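Local coordinates for protein kappa-carrageenase (Pseudoalteromonas carrageenovora, PDB 1DYP) that cuts the beta-1,4 linkages inside kappa-carrageenan chains, between galactose 4-sulfate and 3,6-anhydrogalactose, its family 16 catalytic domain being the part described, at residues 32-37 and 42-47; 132-137 and 164-169; 178-183 and 204-209. The protein carries 1 engineered substitution. All coordinates share one frame; numbering follows the deposited sequence.

Contact 1: residues 32-37 and 42-47; sequences NFQTEN and SWKNEN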
loop_
_atom_site.group_PDB
_atom_site.type_symbol
_atom_site.label_atom_id
_atom_site.label_comp_id
_atom_site.label_asym_id
_atom_site.label_seq_id
_atom_site.Cartn_x
_atom_site.Cartn_y
_atom_site.Cartn_z
ATOM N N ASN A 32 -7.002 10.749 -5.196
ATOM C CA ASN A 32 -7.229 11.523 -3.987
ATOM C C ASN A 32 -5.824 11.589 -3.388
ATOM O O ASN A 32 -5.280 10.568 -2.954
ATOM C CB ASN A 32 -8.168 10.784 -3.038
ATOM C CG ASN A 32 -8.477 11.587 -1.793
ATOM O OD1 ASN A 32 -7.664 12.398 -1.351
ATOM N ND2 ASN A 32 -9.646 11.356 -1.215
ATOM N N PHE A 33 -5.229 12.778 -3.389
ATOM C CA PHE A 33 -3.874 12.959 -2.875
ATOM C C PHE A 33 -3.796 13.365 -1.404
ATOM O O PHE A 33 -2.738 13.752 -0.914
ATOM C CB PHE A 33 -3.132 13.985 -3.735
ATOM C CG PHE A 33 -2.900 13.534 -5.153
ATOM C CD1 PHE A 33 -1.964 12.544 -5.439
ATOM C CD2 PHE A 33 -3.612 14.103 -6.203
ATOM C CE1 PHE A 33 -1.740 12.128 -6.753
ATOM C CE2 PHE A 33 -3.397 13.693 -7.520
ATOM C CZ PHE A 33 -2.459 12.706 -7.796
ATOM N N GLN A 34 -4.918 13.283 -0.704
ATOM C CA GLN A 34 -4.947 13.615 0.715
ATOM C C GLN A 34 -6.140 12.891 1.317
ATOM O O GLN A 34 -7.187 13.483 1.571
ATOM C CB GLN A 34 -5.066 15.126 0.916
ATOM C CG GLN A 34 -4.879 15.560 2.362
ATOM C CD GLN A 34 -4.745 17.062 2.513
ATOM O OE1 GLN A 34 -3.780 17.665 2.036
ATOM N NE2 GLN A 34 -5.716 17.677 3.180
ATOM N N THR A 35 -5.961 11.591 1.525
ATOM C CA THR A 35 -6.998 10.722 2.059
ATOM C C THR A 35 -7.134 10.808 3.571
ATOM O O THR A 35 -6.483 11.624 4.224
ATOM C CB THR A 35 -6.708 9.259 1.703
ATOM O OG1 THR A 35 -5.537 8.824 2.406
ATOM C CG2 THR A 35 -6.473 9.119 0.204
ATOM N N GLU A 36 -7.989 9.951 4.119
ATOM C CA GLU A 36 -8.199 9.908 5.556
ATOM C C GLU A 36 -6.862 9.544 6.192
ATOM O O GLU A 36 -6.074 8.802 5.605
ATOM C CB GLU A 36 -9.275 8.869 5.909
ATOM C CG GLU A 36 -8.863 7.387 5.846
ATOM C CD GLU A 36 -8.645 6.836 4.438
ATOM O OE1 GLU A 36 -9.093 7.456 3.447
ATOM O OE2 GLU A 36 -8.033 5.750 4.327
ATOM N N ASN A 37 -6.602 10.076 7.380
ATOM C CA ASN A 37 -5.344 9.808 8.064
ATOM C C ASN A 37 -5.366 8.580 8.954
ATOM O O ASN A 37 -6.408 8.164 9.453
ATOM C CB ASN A 37 -4.921 11.015 8.901
ATOM C CG ASN A 37 -4.515 12.198 8.051
ATOM O OD1 ASN A 37 -3.722 12.061 7.119
ATOM N ND2 ASN A 37 -5.047 13.371 8.372
ATOM N N SER A 42 0.530 12.289 8.802
ATOM C CA SER A 42 -0.659 12.812 8.161
ATOM C C SER A 42 -0.340 13.002 6.694
ATOM O O SER A 42 0.789 13.328 6.331
ATOM C CB SER A 42 -1.074 14.146 8.784
ATOM O OG SER A 42 -1.435 13.977 10.143
ATOM N N TRP A 43 -1.336 12.775 5.852
ATOM C CA TRP A 43 -1.157 12.950 4.423
ATOM C C TRP A 43 -1.306 14.424 4.088
ATOM O O TRP A 43 -2.130 15.123 4.677
ATOM C CB TRP A 43 -2.220 12.172 3.649
ATOM C CG TRP A 43 -2.290 10.726 3.984
ATOM C CD1 TRP A 43 -3.357 10.061 4.506
ATOM C CD2 TRP A 43 -1.263 9.747 3.782
ATOM N NE1 TRP A 43 -3.065 8.726 4.641
ATOM C CE2 TRP A 43 -1.785 8.505 4.204
ATOM C CE3 TRP A 43 0.048 9.798 3.284
ATOM C CZ2 TRP A 43 -1.044 7.319 4.145
ATOM C CZ3 TRP A 43 0.787 8.616 3.224
ATOM C CH2 TRP A 43 0.235 7.392 3.653
ATOM N N LYS A 44 -0.504 14.898 3.146
ATOM C CA LYS A 44 -0.591 16.283 2.711
ATOM C C LYS A 44 -0.509 16.297 1.198
ATOM O O LYS A 44 0.394 15.698 0.608
ATOM C CB LYS A 44 0.538 17.127 3.304
ATOM C CG LYS A 44 0.474 17.292 4.818
ATOM C CD LYS A 44 -0.766 18.051 5.263
ATOM C CE LYS A 44 -0.780 18.218 6.778
ATOM N NZ LYS A 44 -1.956 18.995 7.269
ATOM N N ASN A 45 -1.469 16.969 0.574
ATOM C CA ASN A 45 -1.518 17.071 -0.876
ATOM C C ASN A 45 -0.194 17.560 -1.453
ATOM O O ASN A 45 0.232 17.103 -2.512
ATOM C CB ASN A 45 -2.644 18.023 -1.288
ATOM C CG ASN A 45 -2.686 18.260 -2.780
ATOM O OD1 ASN A 45 -2.766 17.317 -3.567
ATOM N ND2 ASN A 45 -2.634 19.526 -3.181
ATOM N N GLU A 46 0.464 18.479 -0.754
ATOM C CA GLU A 46 1.725 19.013 -1.247
ATOM C C GLU A 46 2.862 17.998 -1.231
ATOM O O GLU A 46 3.902 18.217 -1.855
ATOM C CB GLU A 46 2.130 20.267 -0.459
ATOM C CG GLU A 46 2.633 20.022 0.952
ATOM C CD GLU A 46 3.180 21.287 1.595
ATOM O OE1 GLU A 46 2.387 22.217 1.852
ATOM O OE2 GLU A 46 4.402 21.354 1.837
ATOM N N ASN A 47 2.668 16.886 -0.527
ATOM C CA ASN A 47 3.695 15.852 -0.463
ATOM C C ASN A 47 3.622 14.927 -1.671
ATOM O O ASN A 47 4.434 14.017 -1.819
ATOM C CB ASN A 47 3.565 15.043 0.830
ATOM C CG ASN A 47 4.107 15.787 2.032
ATOM O OD1 ASN A 47 3.918 15.369 3.173
ATOM N ND2 ASN A 47 4.799 16.889 1.781
HETATM O O HOH W 1 -0.144 13.194 -0.701
HETATM O O HOH W 2 -4.311 15.213 6.245
#
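Gln34 and Asn37 each turn a side-chain amide oxygen onto the backbone of 42-47, which returns roughly antiparallel to 33-37. Asn37 OD1 takes the N-H of Trp43 (OD1 to N 2.8 Å) in a nearly straight bond, 170° at the hydrogen, with the donor tilted from the carbonyl plane. Gln34 OE1 receives Asn45 N, also at 2.8 Å, in the carbonyl plane and on a lone pair; CG anti to the backbone N (chi1 -171°) and an extended chain beyond it carry the amide that far. A water extends the grip of Asn37, accepting from ND2 and donating to Trp43 O at 2.7 Å.

Packing centres on the indole. Thr35 OG1 lies 3.3 Å from Trp43 CD1, and Glu36 O comes to the ring edge near its plane, 3.2 Å from CD1. At the other end, Phe33 CB rests 3.4 Å from Asn45 OD1. With an alanine at Trp43, the edge that meets Thr35 and Glu36 would be gone, probably opening a gap under the loop and letting it shift.

This loop joins strands 31-32 and 41-43, both paired with strand 75-95 of the family 16 beta-sandwich. Trp43 lies about 8 Å, side chain to side chain, from Arg234, important for substrate recognition, consistent with a place near the tunnel-shaped active site.

Contact 2: residues 132-137 and 164-169; sequences DVQYSE and GKPTWM
Packing of Tyr135 against Trp168 and of Gln134 against Pro166 joins two strands that are not direct neighbours: 133-139 and 165-169 both pair antiparallel with strand 151-162, and the side chains meet across that strand, beside Ile159. A classic beta bulge, in which Gln134 and Tyr135 both face Ile159, sets two consecutive residues to point toward 164-169.

The aromatic pair is oblique. Tyr135 CE2 comes 3.6 Å from Trp168 CH2, the outer corner of the six-membered ring, with the ring centroids 5.4 Å apart and the planes at 52°. Contact is thus confined to one side of each ring, CD2 and CE2 of the tyrosine against CZ3 and CH2 of the tryptophan. Tyr135 CG stands anti to the backbone N (chi1 175°), which carries the phenol along its own strand toward Glu137. There its hydroxyl donates to the catalytic nucleophile, Tyr135 OH to Glu137 OE1 at 2.6 Å, approaching from above the carboxylate plane, 36° out of it. Tyr135 is thus a second-shell residue that probably helps to position the nucleophile, and Trp168 packs behind it, one layer further out.

The other pair is a polar end laid on an apolar ring. The amide of Gln134 runs along the CB-CG side of the proline, NE2 lying 3.6 Å from Pro166 CG and OE1 the same distance from Pro166 CB. Its NE2 also donates to Leu127 O, which helps to fix the turn of the amide.

On its other flank, strand 133-139 pairs with 113-120, whose Tyr120 touches Tyr135. Met169, a selenomethionine, continues 165-169 toward the short helix 175-178, touching Thr177 and Asn178.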
loop_
_atom_site.group_PDB
_atom_site.type_symbol
_atom_site.label_atom_id
_atom_site.label_comp_id
_atom_site.label_asym_id
_atom_site.label_seq_id
_atom_site.Cartn_x
_atom_site.Cartn_y
_atom_site.Cartn_z
ATOM N N ASP A 132 -18.377 -13.628 6.728
ATOM C CA ASP A 132 -18.458 -12.324 6.078
ATOM C C ASP A 132 -17.115 -11.610 6.161
ATOM O O ASP A 132 -16.440 -11.655 7.189
ATOM C CB ASP A 132 -19.514 -11.442 6.749
ATOM C CG ASP A 132 -20.888 -11.585 6.122
ATOM O OD1 ASP A 132 -21.046 -12.364 5.158
ATOM O OD2 ASP A 132 -21.812 -10.901 6.602
ATOM N N VAL A 133 -16.738 -10.951 5.071
ATOM C CA VAL A 133 -15.492 -10.201 5.021
ATOM C C VAL A 133 -15.859 -8.723 5.079
ATOM O O VAL A 133 -16.536 -8.205 4.190
ATOM C CB VAL A 133 -14.715 -10.490 3.723
ATOM C CG1 VAL A 133 -13.500 -9.582 3.630
ATOM C CG2 VAL A 133 -14.285 -11.956 3.696
ATOM N N GLN A 134 -15.417 -8.052 6.137
ATOM C CA GLN A 134 -15.720 -6.639 6.332
ATOM C C GLN A 134 -14.670 -5.718 5.734
ATOM O O GLN A 134 -14.927 -4.537 5.518
ATOM C CB GLN A 134 -15.829 -6.316 7.824
ATOM C CG GLN A 134 -16.731 -7.236 8.624
ATOM C CD GLN A 134 -16.968 -6.724 10.034
ATOM O OE1 GLN A 134 -16.124 -6.035 10.609
ATOM N NE2 GLN A 134 -18.118 -7.068 10.604
ATOM N N TYR A 135 -13.485 -6.261 5.482
ATOM C CA TYR A 135 -12.385 -5.466 4.951
ATOM C C TYR A 135 -11.422 -6.326 4.148
ATOM O O TYR A 135 -11.063 -7.424 4.570
ATOM C CB TYR A 135 -11.635 -4.810 6.116
ATOM C CG TYR A 135 -10.383 -4.053 5.728
ATOM C CD1 TYR A 135 -10.464 -2.843 5.040
ATOM C CD2 TYR A 135 -9.119 -4.543 6.058
ATOM C CE1 TYR A 135 -9.314 -2.136 4.690
ATOM C CE2 TYR A 135 -7.961 -3.843 5.711
ATOM C CZ TYR A 135 -8.068 -2.641 5.028
ATOM O OH TYR A 135 -6.937 -1.938 4.682
ATOM N N SER A 136 -11.010 -5.819 2.989
ATOM C CA SER A 136 -10.065 -6.520 2.123
ATOM C C SER A 136 -8.929 -5.579 1.746
ATOM O O SER A 136 -9.162 -4.437 1.348
ATOM C CB SER A 136 -10.746 -6.995 0.836
ATOM O OG SER A 136 -11.784 -7.922 1.096
ATOM N N GLU A 137 -7.699 -6.065 1.865
ATOM C CA GLU A 137 -6.527 -5.273 1.520
ATOM C C GLU A 137 -5.488 -6.153 0.850
ATOM O O GLU A 137 -5.091 -7.180 1.398
ATOM C CB GLU A 137 -5.907 -4.649 2.774
ATOM C CG GLU A 137 -4.645 -3.829 2.505
ATOM C CD GLU A 137 -3.945 -3.396 3.781
ATOM O OE1 GLU A 137 -4.638 -3.213 4.803
ATOM O OE2 GLU A 137 -2.707 -3.224 3.765
ATOM N N GLY A 164 -18.723 -15.865 14.736
ATOM C CA GLY A 164 -19.557 -14.706 14.993
ATOM C C GLY A 164 -18.815 -13.447 15.398
ATOM O O GLY A 164 -19.438 -12.452 15.765
ATOM N N LYS A 165 -17.490 -13.477 15.326
ATOM C CA LYS A 165 -16.694 -12.315 15.704
ATOM C C LYS A 165 -15.825 -11.769 14.575
ATOM O O LYS A 165 -15.061 -12.515 13.966
ATOM C CB LYS A 165 -15.774 -12.663 16.876
ATOM C CG LYS A 165 -14.797 -11.550 17.226
ATOM N N PRO A 166 -15.931 -10.461 14.280
ATOM C CA PRO A 166 -15.108 -9.878 13.213
ATOM C C PRO A 166 -13.659 -10.078 13.643
ATOM O O PRO A 166 -13.254 -9.615 14.708
ATOM C CB PRO A 166 -15.517 -8.410 13.227
ATOM C CG PRO A 166 -16.951 -8.476 13.674
ATOM C CD PRO A 166 -16.892 -9.475 14.798
ATOM N N THR A 167 -12.884 -10.769 12.820
ATOM C CA THR A 167 -11.502 -11.054 13.166
ATOM C C THR A 167 -10.485 -10.480 12.199
ATOM O O THR A 167 -10.616 -10.624 10.985
ATOM C CB THR A 167 -11.279 -12.572 13.255
ATOM O OG1 THR A 167 -12.163 -13.124 14.241
ATOM C CG2 THR A 167 -9.839 -12.880 13.631
ATOM N N TRP A 168 -9.468 -9.830 12.751
ATOM C CA TRP A 168 -8.407 -9.258 11.940
ATOM C C TRP A 168 -7.383 -10.319 11.591
ATOM O O TRP A 168 -6.992 -11.128 12.437
ATOM C CB TRP A 168 -7.693 -8.134 12.685
ATOM C CG TRP A 168 -8.189 -6.782 12.353
ATOM C CD1 TRP A 168 -9.079 -6.033 13.065
ATOM C CD2 TRP A 168 -7.812 -5.992 11.219
ATOM N NE1 TRP A 168 -9.277 -4.821 12.448
ATOM C CE2 TRP A 168 -8.512 -4.770 11.313
ATOM C CE3 TRP A 168 -6.950 -6.200 10.135
ATOM C CZ2 TRP A 168 -8.377 -3.755 10.360
ATOM C CZ3 TRP A 168 -6.815 -5.191 9.187
ATOM C CH2 TRP A 168 -7.526 -3.984 9.307
HETATM N N MSE A 169 -6.956 -10.318 10.338
HETATM C CA MSE A 169 -5.944 -11.254 9.883
HETATM C C MSE A 169 -4.866 -10.427 9.208
HETATM O O MSE A 169 -5.130 -9.688 8.262
HETATM C CB MSE A 169 -6.542 -12.281 8.919
HETATM C CG MSE A 169 -7.413 -13.318 9.619
HETATM SE SE MSE A 169 -8.206 -14.603 8.441
HETATM C CE MSE A 169 -6.598 -15.490 7.838
#

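Contact 3: residues 178-183 and 204-209; sequences NHNGYH and ITWYVD
Close to the catalytic site, with the Trp206 side chain about 5 Å from that of Asp139, Asn180 and Tyr182 pack onto Trp206 and Val208 inside the beta-sandwich, bringing strand 181-183 and its preceding turn against strand 203-208. The backbones stay well apart, and side chains bridge the interval. Asn180 sets its amide nitrogen over one face of the indole: ND2 lies 3.1 Å from Trp206 CZ3, above the six-membered ring and offset toward the rim, with the amide and ring planes 54° apart. Trp206 is covered on the opposite face by Ile204, whose CG2 sits 3.4 Å above the ring plane. The same ND2 donates to His154 O, so the nitrogen is held from strand 151-162 while it rests on the ring.

Farther along, Tyr182 CE2 approaches Val208 CB at 4.2 Å, an apolar contact. The phenol, with CG anti to the backbone N (chi1 -179°), extends across the interval, and a water completes the link, 2.8 Å from Tyr182 OH and donating to Val208 O.

Trp206 NE1 donates to Asp139 O, which, with the groups on its two faces, probably helps to fix the indole's rotation, consistent with a second-shell role behind catalytic strand 133-139.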
loop_
_atom_site.group_PDB
_atom_site.type_symbol
_atom_site.label_atom_id
_atom_site.label_comp_id
_atom_site.label_asym_id
_atom_site.label_seq_id
_atom_site.Cartn_x
_atom_site.Cartn_y
_atom_site.Cartn_z
ATOM N N ASN A 178 -1.674 -14.892 4.655
ATOM C CA ASN A 178 -1.490 -13.460 4.433
ATOM C C ASN A 178 -0.088 -12.901 4.195
ATOM O O ASN A 178 0.052 -11.700 3.968
ATOM C CB ASN A 178 -2.105 -12.694 5.609
ATOM C CG ASN A 178 -3.599 -12.925 5.749
ATOM O OD1 ASN A 178 -4.073 -14.061 5.715
ATOM N ND2 ASN A 178 -4.347 -11.844 5.925
ATOM N N HIS A 179 0.946 -13.732 4.241
ATOM C CA HIS A 179 2.294 -13.205 4.047
ATOM C C HIS A 179 3.135 -13.852 2.962
ATOM O O HIS A 179 3.169 -15.074 2.824
ATOM C CB HIS A 179 3.076 -13.266 5.368
ATOM C CG HIS A 179 4.498 -12.795 5.258
ATOM N ND1 HIS A 179 4.833 -11.550 4.768
ATOM C CD2 HIS A 179 5.666 -13.390 5.604
ATOM C CE1 HIS A 179 6.146 -11.399 4.818
ATOM N NE2 HIS A 179 6.674 -12.499 5.321
ATOM N N ASN A 180 3.808 -13.002 2.196
ATOM C CA ASN A 180 4.737 -13.434 1.157
ATOM C C ASN A 180 5.964 -12.566 1.368
ATOM O O ASN A 180 5.953 -11.384 1.028
ATOM C CB ASN A 180 4.207 -13.173 -0.258
ATOM C CG ASN A 180 3.029 -14.042 -0.623
ATOM O OD1 ASN A 180 3.152 -15.258 -0.795
ATOM N ND2 ASN A 180 1.870 -13.417 -0.756
ATOM N N GLY A 181 7.009 -13.143 1.950
ATOM C CA GLY A 181 8.237 -12.403 2.177
ATOM C C GLY A 181 9.172 -12.714 1.030
ATOM O O GLY A 181 9.194 -13.841 0.537
ATOM N N TYR A 182 9.953 -11.731 0.601
ATOM C CA TYR A 182 10.854 -11.943 -0.523
ATOM C C TYR A 182 12.173 -11.208 -0.367
ATOM O O TYR A 182 12.217 -10.076 0.115
ATOM C CB TYR A 182 10.163 -11.477 -1.806
ATOM C CG TYR A 182 10.954 -11.659 -3.084
ATOM C CD1 TYR A 182 11.298 -12.931 -3.543
ATOM C CD2 TYR A 182 11.292 -10.562 -3.877
ATOM C CE1 TYR A 182 11.949 -13.106 -4.761
ATOM C CE2 TYR A 182 11.944 -10.727 -5.099
ATOM C CZ TYR A 182 12.265 -12.000 -5.536
ATOM O OH TYR A 182 12.869 -12.167 -6.760
ATOM N N HIS A 183 13.252 -11.866 -0.770
ATOM C CA HIS A 183 14.562 -11.247 -0.721
ATOM C C HIS A 183 14.831 -10.760 -2.140
ATOM O O HIS A 183 15.066 -11.555 -3.051
ATOM C CB HIS A 183 15.626 -12.253 -0.281
ATOM C CG HIS A 183 16.999 -11.666 -0.196
ATOM N ND1 HIS A 183 17.852 -11.611 -1.277
ATOM C CD2 HIS A 183 17.639 -11.048 0.823
ATOM C CE1 HIS A 183 18.960 -10.981 -0.927
ATOM N NE2 HIS A 183 18.855 -10.628 0.341
ATOM N N ILE A 204 -4.238 -15.013 -6.026
ATOM C CA ILE A 204 -3.558 -13.729 -5.998
ATOM C C ILE A 204 -2.093 -14.096 -6.211
ATOM O O ILE A 204 -1.528 -14.894 -5.458
ATOM C CB ILE A 204 -3.735 -13.011 -4.644
ATOM C CG1 ILE A 204 -5.225 -12.860 -4.334
ATOM C CG2 ILE A 204 -3.074 -11.632 -4.693
ATOM C CD1 ILE A 204 -5.514 -12.301 -2.961
ATOM N N THR A 205 -1.494 -13.540 -7.258
ATOM C CA THR A 205 -0.109 -13.828 -7.601
ATOM C C THR A 205 0.684 -12.533 -7.695
ATOM O O THR A 205 0.309 -11.619 -8.424
ATOM C CB THR A 205 -0.031 -14.564 -8.947
ATOM O OG1 THR A 205 -0.852 -15.736 -8.887
ATOM C CG2 THR A 205 1.410 -14.966 -9.263
ATOM N N TRP A 206 1.784 -12.468 -6.953
ATOM C CA TRP A 206 2.631 -11.278 -6.919
ATOM C C TRP A 206 3.869 -11.412 -7.795
ATOM O O TRP A 206 4.451 -12.492 -7.906
ATOM C CB TRP A 206 3.082 -10.994 -5.487
ATOM C CG TRP A 206 2.021 -10.499 -4.544
ATOM C CD1 TRP A 206 1.861 -9.217 -4.104
ATOM C CD2 TRP A 206 1.063 -11.292 -3.822
ATOM N NE1 TRP A 206 0.881 -9.161 -3.143
ATOM C CE2 TRP A 206 0.373 -10.418 -2.949
ATOM C CE3 TRP A 206 0.725 -12.653 -3.820
ATOM C CZ2 TRP A 206 -0.634 -10.862 -2.079
ATOM C CZ3 TRP A 206 -0.282 -13.095 -2.949
ATOM C CH2 TRP A 206 -0.944 -12.199 -2.093
ATOM N N TYR A 207 4.280 -10.295 -8.386
ATOM C CA TYR A 207 5.441 -10.265 -9.267
ATOM C C TYR A 207 6.392 -9.119 -8.954
ATOM O O TYR A 207 5.973 -8.049 -8.524
ATOM C CB TYR A 207 5.010 -10.097 -10.726
ATOM C CG TYR A 207 4.045 -11.136 -11.245
ATOM C CD1 TYR A 207 2.698 -11.107 -10.890
ATOM C CD2 TYR A 207 4.481 -12.140 -12.106
ATOM C CE1 TYR A 207 1.804 -12.057 -11.384
ATOM C CE2 TYR A 207 3.595 -13.098 -12.607
ATOM C CZ TYR A 207 2.262 -13.049 -12.241
ATOM O OH TYR A 207 1.383 -13.984 -12.738
ATOM N N VAL A 208 7.677 -9.359 -9.184
ATOM C CA VAL A 208 8.708 -8.342 -9.011
ATOM C C VAL A 208 9.631 -8.519 -10.211
ATOM O O VAL A 208 10.260 -9.563 -10.373
ATOM C CB VAL A 208 9.511 -8.521 -7.711
ATOM C CG1 VAL A 208 10.645 -7.498 -7.660
ATOM C CG2 VAL A 208 8.603 -8.324 -6.505
ATOM N N ASP A 209 9.692 -7.499 -11.060
ATOM C CA ASP A 209 10.511 -7.556 -12.264
ATOM C C ASP A 209 10.241 -8.835 -13.062
ATOM O O ASP A 209 11.164 -9.484 -13.560
ATOM C CB ASP A 209 12.002 -7.441 -11.920
ATOM C CG ASP A 209 12.423 -6.011 -11.599
ATOM O OD1 ASP A 209 11.641 -5.077 -11.869
ATOM O OD2 ASP A 209 13.546 -5.815 -11.089
HETATM O O HOH W 3 12.666 -10.301 -8.887
#

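In the fold
The three contacts follow one another along the chain, each closing before the next opens, so none nests in or crosses another. Contact 1 closes the short loop between strands 31-32 and 41-43. Contact 2 closes a longer excursion, from the catalytic strand 133-139 out along 151-162 and back on 165-169. Helix 175-178 leads on to contact 3, whose loop passes through strand 193-199 before 203-208 packs on 181-183. Contacts 2 and 3 touch where Met169 O lies 3.3 Å from Asn178 ND2, and both involve neighbours of strand 151-162. Contact 1 lies apart, its centre about 27 Å from that of contact 3, on the opposite side of the chain's centre.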